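Local structure of lipoprotein (Colwellia psychrerythraea, 3O0Y) at residues A440-H445 with L475-V480; G209-S214 with A257-E262; E322-Q327 with G335-A340. The protein is of unknown function but is a putative lipoprotein of a family related to metallopeptidases, consistent with a peptidase-like role. One frame throughout, in Å; residues are numbered along the deposited sequence.

How the contacts relate
The three contacts follow one another along a mainly helical chain, and all belong to its DUF885 region. Contact 2 comes first and joins helix 197-210, with the loop after it, to helix 236-268. Contact 3 follows, between the neighbouring helices 302-326 and 334-342. Contact 1 comes last and joins the loop that leads into helix 444-452 to helix 467-483. Contacts 1 and 2 lie on opposite sides of the chain's centre, with their own centres about 39 Å apart. Contact 3 is about 24 Å from contact 1 and about 45 Å from contact 2, centre to centre. None touches another. Contact 1 is the innermost, while contacts 2 and 3 pack helix on helix farther out.

Contact 1 of 3, residues A440-H445 with L475-V480; sequences ANPGHH and LYSEQV
Pro-442 O accepts a hydrogen bond from Trp-473 NE1, and it also lies 3.0 Å from Ser-477 OG. The serine hydroxyl is hydrogen-bonded to Trp-473 O, one turn back in its own helix. Its first torsion, with OG beside the backbone N (chi1 -79°), suits that bond. The two oxygens lie side by side, and each has its own partner in Trp-473.

The rest of the contact is packing. The Pro-442 ring lies against the helix, with CG 4.0 Å from Ser-477 O. A cis peptide bond precedes this proline. Gly-443 approaches through its CA, 3.4 Å from Ser-477 OG and 3.6 Å from Ser-477 CB. Gly-443 is also the N-cap residue of helix 444-452.

The loop directly follows His-438 and Glu-439, which begin the sequence HEANPGHH. This resembles the HExxH motif of the metallopeptidase clan but with a longer spacing, so a role in a metal site is only a possibility. The contact is buried. Trp-473 of helix 467-483 gives a polar link through its indole NE1 to the loop carbonyl, and its backbone O satisfies the serine hydroxyl. Ser-477 itself implies a small surface that permits the close approach.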
loop_
_atom_site.group_PDB
_atom_site.type_symbol
_atom_site.label_atom_id
_atom_site.label_comp_id
_atom_site.label_asym_id
_atom_site.label_seq_id
_atom_site.Cartn_x
_atom_site.Cartn_y
_atom_site.Cartn_z
ATOM N N ALA A 440 2.496 1.670 -12.692
ATOM C CA ALA A 440 3.823 1.583 -13.288
ATOM C C ALA A 440 4.421 2.951 -13.497
ATOM O O ALA A 440 4.884 3.530 -12.496
ATOM C CB ALA A 440 3.823 0.670 -14.505
ATOM N N ASN A 441 4.560 3.444 -14.725
ATOM C CA ASN A 441 5.126 4.702 -15.040
ATOM C C ASN A 441 4.077 5.688 -15.607
ATOM O O ASN A 441 3.276 5.295 -16.456
ATOM C CB ASN A 441 6.173 4.520 -16.114
ATOM C CG ASN A 441 7.329 3.597 -15.626
ATOM O OD1 ASN A 441 7.580 3.493 -14.387
ATOM N ND2 ASN A 441 8.034 3.011 -16.557
ATOM N N PRO A 442 4.104 6.924 -15.144
ATOM C CA PRO A 442 4.997 7.640 -14.230
ATOM C C PRO A 442 4.572 7.552 -12.757
ATOM O O PRO A 442 5.174 8.275 -11.936
ATOM C CB PRO A 442 4.824 9.106 -14.685
ATOM C CG PRO A 442 3.648 9.114 -15.482
ATOM C CD PRO A 442 3.098 7.820 -15.756
ATOM N N GLY A 443 3.746 6.573 -12.420
ATOM C CA GLY A 443 3.262 6.402 -11.044
ATOM C C GLY A 443 4.148 5.629 -10.052
ATOM O O GLY A 443 5.319 5.940 -9.890
ATOM N N HIS A 444 3.614 4.587 -9.454
ATOM C CA HIS A 444 4.305 3.945 -8.357
ATOM C C HIS A 444 5.687 3.441 -8.697
ATOM O O HIS A 444 6.604 3.682 -7.911
ATOM C CB HIS A 444 3.522 2.783 -7.803
ATOM C CG HIS A 444 2.332 3.141 -6.957
ATOM N ND1 HIS A 444 2.328 4.205 -6.061
ATOM C CD2 HIS A 444 1.121 2.547 -6.854
ATOM C CE1 HIS A 444 1.160 4.206 -5.421
ATOM N NE2 HIS A 444 0.412 3.220 -5.883
ATOM N N HIS A 445 5.872 2.731 -9.799
ATOM C CA HIS A 445 7.187 2.167 -10.109
ATOM C C HIS A 445 8.230 3.278 -10.295
ATOM O O HIS A 445 9.328 3.266 -9.705
ATOM C CB HIS A 445 7.151 1.255 -11.340
ATOM C CG HIS A 445 8.528 0.770 -11.703
ATOM N ND1 HIS A 445 9.181 -0.156 -10.915
ATOM C CD2 HIS A 445 9.436 1.209 -12.620
ATOM C CE1 HIS A 445 10.418 -0.330 -11.392
ATOM N NE2 HIS A 445 10.614 0.503 -12.416
ATOM N N LEU A 475 -1.617 9.364 -8.166
ATOM C CA LEU A 475 -2.799 10.029 -8.731
ATOM C C LEU A 475 -2.443 11.267 -9.559
ATOM O O LEU A 475 -3.000 11.481 -10.674
ATOM C CB LEU A 475 -3.796 10.344 -7.572
ATOM C CG LEU A 475 -5.198 10.784 -7.913
ATOM C CD1 LEU A 475 -5.893 9.726 -8.832
ATOM C CD2 LEU A 475 -5.973 11.110 -6.604
ATOM N N TYR A 476 -1.449 12.068 -9.091
ATOM C CA TYR A 476 -0.907 13.173 -9.887
ATOM C C TYR A 476 -0.359 12.681 -11.218
ATOM O O TYR A 476 -0.627 13.333 -12.232
ATOM C CB TYR A 476 0.140 13.953 -9.081
ATOM C CG TYR A 476 0.963 14.896 -9.893
ATOM C CD1 TYR A 476 0.523 16.174 -10.166
ATOM C CD2 TYR A 476 2.203 14.544 -10.332
ATOM C CE1 TYR A 476 1.293 17.044 -10.998
ATOM C CE2 TYR A 476 2.972 15.398 -11.142
ATOM C CZ TYR A 476 2.543 16.667 -11.412
ATOM O OH TYR A 476 3.313 17.466 -12.308
ATOM N N SER A 477 0.367 11.536 -11.228
ATOM C CA SER A 477 0.964 10.855 -12.416
ATOM C C SER A 477 -0.098 10.608 -13.466
ATOM O O SER A 477 0.156 10.776 -14.677
ATOM C CB SER A 477 1.486 9.398 -12.051
ATOM O OG SER A 477 2.664 9.755 -11.439
ATOM N N GLU A 478 -1.258 10.200 -13.017
ATOM C CA GLU A 478 -2.368 9.905 -13.912
ATOM C C GLU A 478 -2.819 11.156 -14.681
ATOM O O GLU A 478 -3.205 11.071 -15.861
ATOM C CB GLU A 478 -3.543 9.274 -13.157
ATOM C CG GLU A 478 -3.271 7.832 -12.609
ATOM C CD GLU A 478 -4.419 7.322 -11.745
ATOM O OE1 GLU A 478 -5.496 6.917 -12.315
ATOM O OE2 GLU A 478 -4.274 7.282 -10.494
ATOM N N GLN A 479 -2.766 12.291 -14.001
ATOM C CA GLN A 479 -3.104 13.569 -14.648
ATOM C C GLN A 479 -1.998 14.021 -15.553
ATOM O O GLN A 479 -2.243 14.471 -16.662
ATOM C CB GLN A 479 -3.428 14.693 -13.652
ATOM C CG GLN A 479 -3.761 15.994 -14.353
ATOM C CD GLN A 479 -4.230 17.033 -13.317
ATOM O OE1 GLN A 479 -5.111 16.721 -12.494
ATOM N NE2 GLN A 479 -3.700 18.231 -13.390
ATOM N N VAL A 480 -0.750 13.899 -15.102
ATOM C CA VAL A 480 0.371 14.217 -15.963
ATOM C C VAL A 480 0.342 13.380 -17.256
ATOM O O VAL A 480 0.697 13.888 -18.309
ATOM C CB VAL A 480 1.737 13.986 -15.270
ATOM C CG1 VAL A 480 2.924 14.230 -16.327
ATOM C CG2 VAL A 480 1.914 15.018 -14.186
#

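Contact 2 of 3, residues G209-S214 with A257-E262; sequences GFTSGS and AYQSVE
Phe-210 and Tyr-258 form the tight part of this contact, an offset stack with ring centroids 3.9 Å apart and planes at 10°. Tyr-258 CE2 lies over the centre of the phenylalanine face. Phe-210 CD2 lies over the tyrosine face nearer its rim, 3.4 Å from Tyr-258 CD2. Phe-210 reaches this place because its CG is turned anti to the backbone N (chi1 -163°). Beside the rings, Thr-211 CG2 packs on Tyr-258 CB at 3.7 Å. Pro-149 of helix 144-154 touches both aromatic side chains. Tyr-258 OH is hydrogen-bonded to Leu-145 O of the same helix, which helps fix the ring.

The other side is looser and wet. Thr-211 OG1 donates to a water at 2.7 Å, and this water donates to Glu-262 OE1, also at 2.7 Å. Gln-259 lies at the exposed edge, its OE1 3.8 Å from Thr-211 OG1 without a hydrogen bond. Where the chain leaves the helix, Ser-212 N and OG both bond to Gly-209 O, approaching from the same face of its plane.

With an alanine in place of Tyr-258, one face of Phe-210 would probably lose its stacking partner and Leu-145 O the hydroxyl that bonds to it. Stacking thus joins the end of helix 197-210 to helix 236-268, while water carries the polar link at the surface.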
loop_
_atom_site.group_PDB
_atom_site.type_symbol
_atom_site.label_atom_id
_atom_site.label_comp_id
_atom_site.label_asym_id
_atom_site.label_seq_id
_atom_site.Cartn_x
_atom_site.Cartn_y
_atom_site.Cartn_z
ATOM N N GLY A 209 -10.933 -20.090 5.198
ATOM C CA GLY A 209 -10.523 -20.351 3.826
ATOM C C GLY A 209 -9.083 -20.849 3.755
ATOM O O GLY A 209 -8.722 -21.728 2.905
ATOM N N PHE A 210 -8.255 -20.344 4.663
ATOM C CA PHE A 210 -6.781 -20.660 4.638
ATOM C C PHE A 210 -6.468 -22.161 4.843
ATOM O O PHE A 210 -5.568 -22.714 4.152
ATOM C CB PHE A 210 -6.021 -19.793 5.672
ATOM C CG PHE A 210 -4.512 -19.735 5.467
ATOM C CD1 PHE A 210 -3.952 -18.807 4.613
ATOM C CD2 PHE A 210 -3.675 -20.586 6.156
ATOM C CE1 PHE A 210 -2.572 -18.714 4.495
ATOM C CE2 PHE A 210 -2.309 -20.515 6.020
ATOM C CZ PHE A 210 -1.759 -19.589 5.181
ATOM N N THR A 211 -7.266 -22.814 5.690
ATOM C CA THR A 211 -7.128 -24.234 6.007
ATOM C C THR A 211 -8.270 -25.095 5.467
ATOM O O THR A 211 -8.468 -26.228 5.927
ATOM C CB THR A 211 -6.984 -24.479 7.533
ATOM O OG1 THR A 211 -8.220 -24.222 8.193
ATOM C CG2 THR A 211 -5.810 -23.654 8.133
ATOM N N SER A 212 -8.987 -24.603 4.457
ATOM C CA SER A 212 -10.179 -25.306 4.016
ATOM C C SER A 212 -9.837 -26.504 3.117
ATOM O O SER A 212 -10.627 -27.447 3.033
ATOM C CB SER A 212 -11.153 -24.380 3.319
ATOM O OG SER A 212 -10.649 -23.770 2.133
ATOM N N GLY A 213 -8.731 -26.407 2.378
ATOM C CA GLY A 213 -8.224 -27.513 1.559
ATOM C C GLY A 213 -7.245 -28.361 2.313
ATOM O O GLY A 213 -6.887 -28.076 3.462
ATOM N N SER A 214 -6.803 -29.456 1.705
ATOM C CA SER A 214 -5.870 -30.330 2.425
ATOM C C SER A 214 -4.528 -29.616 2.527
ATOM O O SER A 214 -4.133 -28.890 1.625
ATOM C CB SER A 214 -5.657 -31.665 1.688
ATOM O OG SER A 214 -5.180 -31.391 0.368
ATOM N N ALA A 257 -2.301 -23.562 13.930
ATOM C CA ALA A 257 -2.081 -22.156 14.287
ATOM C C ALA A 257 -3.256 -21.317 13.751
ATOM O O ALA A 257 -3.906 -20.597 14.529
ATOM C CB ALA A 257 -0.691 -21.665 13.753
ATOM N N TYR A 258 -3.593 -21.460 12.459
ATOM C CA TYR A 258 -4.699 -20.700 11.857
ATOM C C TYR A 258 -6.024 -21.052 12.484
ATOM O O TYR A 258 -6.821 -20.189 12.811
ATOM C CB TYR A 258 -4.769 -20.840 10.341
ATOM C CG TYR A 258 -3.798 -19.868 9.674
ATOM C CD1 TYR A 258 -2.431 -20.001 9.839
ATOM C CD2 TYR A 258 -4.259 -18.785 8.923
ATOM C CE1 TYR A 258 -1.560 -19.100 9.284
ATOM C CE2 TYR A 258 -3.412 -17.850 8.417
ATOM C CZ TYR A 258 -2.054 -17.990 8.596
ATOM O OH TYR A 258 -1.167 -17.078 8.027
ATOM N N GLN A 259 -6.201 -22.319 12.769
ATOM C CA GLN A 259 -7.427 -22.780 13.420
ATOM C C GLN A 259 -7.607 -22.142 14.783
ATOM O O GLN A 259 -8.729 -21.797 15.155
ATOM C CB GLN A 259 -7.428 -24.320 13.470
ATOM C CG GLN A 259 -7.664 -24.865 12.009
ATOM C CD GLN A 259 -7.295 -26.361 11.815
ATOM O OE1 GLN A 259 -7.500 -26.890 10.736
ATOM N NE2 GLN A 259 -6.671 -26.977 12.797
ATOM N N SER A 260 -6.512 -22.034 15.513
ATOM C CA SER A 260 -6.432 -21.364 16.795
ATOM C C SER A 260 -6.965 -19.924 16.725
ATOM O O SER A 260 -7.681 -19.412 17.604
ATOM C CB SER A 260 -4.934 -21.206 17.128
ATOM O OG SER A 260 -4.808 -21.356 18.486
ATOM N N VAL A 261 -6.421 -19.190 15.762
ATOM C CA VAL A 261 -6.847 -17.775 15.622
ATOM C C VAL A 261 -8.293 -17.621 15.176
ATOM O O VAL A 261 -9.007 -16.718 15.637
ATOM C CB VAL A 261 -5.890 -17.009 14.695
ATOM C CG1 VAL A 261 -6.250 -15.526 14.673
ATOM C CG2 VAL A 261 -4.452 -17.232 15.198
ATOM N N GLU A 262 -8.715 -18.492 14.261
ATOM C CA GLU A 262 -10.087 -18.541 13.818
ATOM C C GLU A 262 -11.030 -18.691 15.010
ATOM O O GLU A 262 -11.966 -17.892 15.187
ATOM C CB GLU A 262 -10.245 -19.678 12.825
ATOM C CG GLU A 262 -11.610 -19.752 12.147
ATOM C CD GLU A 262 -11.835 -21.110 11.496
ATOM O OE1 GLU A 262 -10.835 -21.760 11.067
ATOM O OE2 GLU A 262 -13.010 -21.517 11.393
HETATM O O HOH W 1 -8.402 -22.056 9.823
#

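Contact 3 of 3, residues E322-Q327 with G335-A340; sequences EILLAQ and GERMVA
Leu-324 meets Arg-337 where helices 302-326 and 334-342 pack as a helix-loop-helix unit. Their local axes come within 11.3 Å and make an angle of 51°. The fold around them is mainly helical.

The van der Waals contacts come from two leucines against the arginine, and from a methionine. Leu-324 CD1 sits over one face of the Arg-337 guanidinium, toward its rim and 4.1 Å from CZ. The same methyl lies 4.1 Å from Arg-337 CB, so it touches both ends of the arginine side chain. The bend at chi3 (-74°) swings the guanidinium back beside the leucine. Leu-325 CD2 approaches the group obliquely, 4.3 Å from Arg-337 NH1. Met-338 adds a lighter, purely apolar contact, with SD 4.4 Å from Leu-324 CD2. Leu-495 of helix 491-515 also packs on Leu-324.

The hydrogen bonds of the arginine run to neighbouring parts of the chain. NE bonds to Thr-333 O, NH1 to Tyr-329 O and NH2 to Asn-321 OD1. These three bonds fix the rotation of the buried guanidinium. They tie helix 334-342 both to the connecting loop and to helix 302-326 at Asn-321. No hydrogen bond links the two segments directly. The closest approach between them is carbon to nitrogen: Leu-324 CB lies 3.6 Å from Arg-337 NH1.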
loop_
_atom_site.group_PDB
_atom_site.type_symbol
_atom_site.label_atom_id
_atom_site.label_comp_id
_atom_site.label_asym_id
_atom_site.label_seq_id
_atom_site.Cartn_x
_atom_site.Cartn_y
_atom_site.Cartn_z
ATOM N N GLU A 322 -19.568 16.705 -19.294
ATOM C CA GLU A 322 -19.329 17.381 -20.541
ATOM C C GLU A 322 -18.745 16.494 -21.646
ATOM O O GLU A 322 -19.143 16.541 -22.817
ATOM C CB GLU A 322 -18.369 18.557 -20.388
ATOM C CG GLU A 322 -18.879 19.663 -19.532
ATOM C CD GLU A 322 -20.106 20.357 -20.003
ATOM O OE1 GLU A 322 -20.444 20.317 -21.200
ATOM O OE2 GLU A 322 -20.712 21.033 -19.140
ATOM N N ILE A 323 -17.806 15.665 -21.243
ATOM C CA ILE A 323 -17.198 14.750 -22.186
ATOM C C ILE A 323 -18.224 13.734 -22.652
ATOM O O ILE A 323 -18.279 13.415 -23.839
ATOM C CB ILE A 323 -15.939 14.129 -21.559
ATOM C CG1 ILE A 323 -14.905 15.202 -21.214
ATOM C CG2 ILE A 323 -15.377 12.947 -22.360
ATOM C CD1 ILE A 323 -13.822 14.699 -20.274
ATOM N N LEU A 324 -19.005 13.167 -21.706
ATOM C CA LEU A 324 -20.074 12.257 -22.033
ATOM C C LEU A 324 -21.073 12.816 -23.034
ATOM O O LEU A 324 -21.425 12.150 -24.008
ATOM C CB LEU A 324 -20.783 11.708 -20.767
ATOM C CG LEU A 324 -19.976 10.663 -19.993
ATOM C CD1 LEU A 324 -20.414 10.659 -18.540
ATOM C CD2 LEU A 324 -20.065 9.238 -20.668
ATOM N N LEU A 325 -21.558 14.027 -22.783
ATOM C CA LEU A 325 -22.502 14.653 -23.649
ATOM C C LEU A 325 -21.938 14.733 -25.060
ATOM O O LEU A 325 -22.656 14.440 -26.038
ATOM C CB LEU A 325 -22.778 16.112 -23.190
ATOM C CG LEU A 325 -23.665 16.190 -21.961
ATOM C CD1 LEU A 325 -23.797 17.655 -21.529
ATOM C CD2 LEU A 325 -25.011 15.664 -22.186
ATOM N N ALA A 326 -20.646 15.084 -25.178
ATOM C CA ALA A 326 -20.035 15.264 -26.450
ATOM C C ALA A 326 -19.937 13.933 -27.241
ATOM O O ALA A 326 -19.814 13.934 -28.482
ATOM C CB ALA A 326 -18.633 15.917 -26.326
ATOM N N GLN A 327 -19.924 12.832 -26.537
ATOM C CA GLN A 327 -19.956 11.488 -27.146
ATOM C C GLN A 327 -21.346 10.979 -27.405
ATOM O O GLN A 327 -21.509 9.872 -27.952
ATOM C CB GLN A 327 -19.212 10.462 -26.267
ATOM C CG GLN A 327 -17.725 10.721 -26.126
ATOM C CD GLN A 327 -17.067 10.855 -27.460
ATOM O OE1 GLN A 327 -17.193 9.976 -28.311
ATOM N NE2 GLN A 327 -16.277 11.874 -27.592
ATOM N N GLY A 335 -22.519 8.235 -13.188
ATOM C CA GLY A 335 -22.373 6.875 -12.840
ATOM C C GLY A 335 -23.162 5.894 -13.678
ATOM O O GLY A 335 -22.628 4.861 -14.107
ATOM N N GLU A 336 -24.414 6.235 -13.947
ATOM C CA GLU A 336 -25.244 5.414 -14.787
ATOM C C GLU A 336 -24.640 5.274 -16.148
ATOM O O GLU A 336 -24.717 4.202 -16.749
ATOM C CB GLU A 336 -26.643 6.021 -14.880
ATOM C CG GLU A 336 -27.415 5.630 -13.596
ATOM C CD GLU A 336 -28.628 6.484 -13.301
ATOM O OE1 GLU A 336 -28.869 7.526 -13.953
ATOM O OE2 GLU A 336 -29.299 6.157 -12.286
ATOM N N ARG A 337 -24.109 6.385 -16.647
ATOM C CA ARG A 337 -23.536 6.374 -17.989
ATOM C C ARG A 337 -22.270 5.502 -18.050
ATOM O O ARG A 337 -22.051 4.736 -19.021
ATOM C CB ARG A 337 -23.308 7.803 -18.512
ATOM C CG ARG A 337 -24.612 8.381 -19.079
ATOM C CD ARG A 337 -24.531 9.817 -19.462
ATOM N NE ARG A 337 -24.528 10.657 -18.261
ATOM C CZ ARG A 337 -24.244 11.969 -18.226
ATOM N NH1 ARG A 337 -23.919 12.633 -19.321
ATOM N NH2 ARG A 337 -24.289 12.655 -17.053
ATOM N N MET A 338 -21.437 5.570 -17.015
ATOM C CA MET A 338 -20.256 4.737 -16.971
ATOM C C MET A 338 -20.596 3.241 -16.848
ATOM O O MET A 338 -19.949 2.380 -17.475
ATOM C CB MET A 338 -19.333 5.183 -15.846
ATOM C CG MET A 338 -18.760 6.622 -16.012
ATOM S SD MET A 338 -17.864 6.981 -17.535
ATOM C CE MET A 338 -16.530 5.750 -17.409
ATOM N N VAL A 339 -21.642 2.934 -16.093
ATOM C CA VAL A 339 -22.161 1.540 -16.062
ATOM C C VAL A 339 -22.604 1.052 -17.419
ATOM O O VAL A 339 -22.272 -0.056 -17.815
ATOM C CB VAL A 339 -23.299 1.447 -15.047
ATOM C CG1 VAL A 339 -24.030 0.145 -15.250
ATOM C CG2 VAL A 339 -22.757 1.630 -13.624
ATOM N N ALA A 340 -23.313 1.904 -18.171
ATOM C CA ALA A 340 -23.765 1.592 -19.504
ATOM C C ALA A 340 -22.568 1.346 -20.439
ATOM O O ALA A 340 -22.570 0.373 -21.190
ATOM C CB ALA A 340 -24.632 2.779 -20.115
#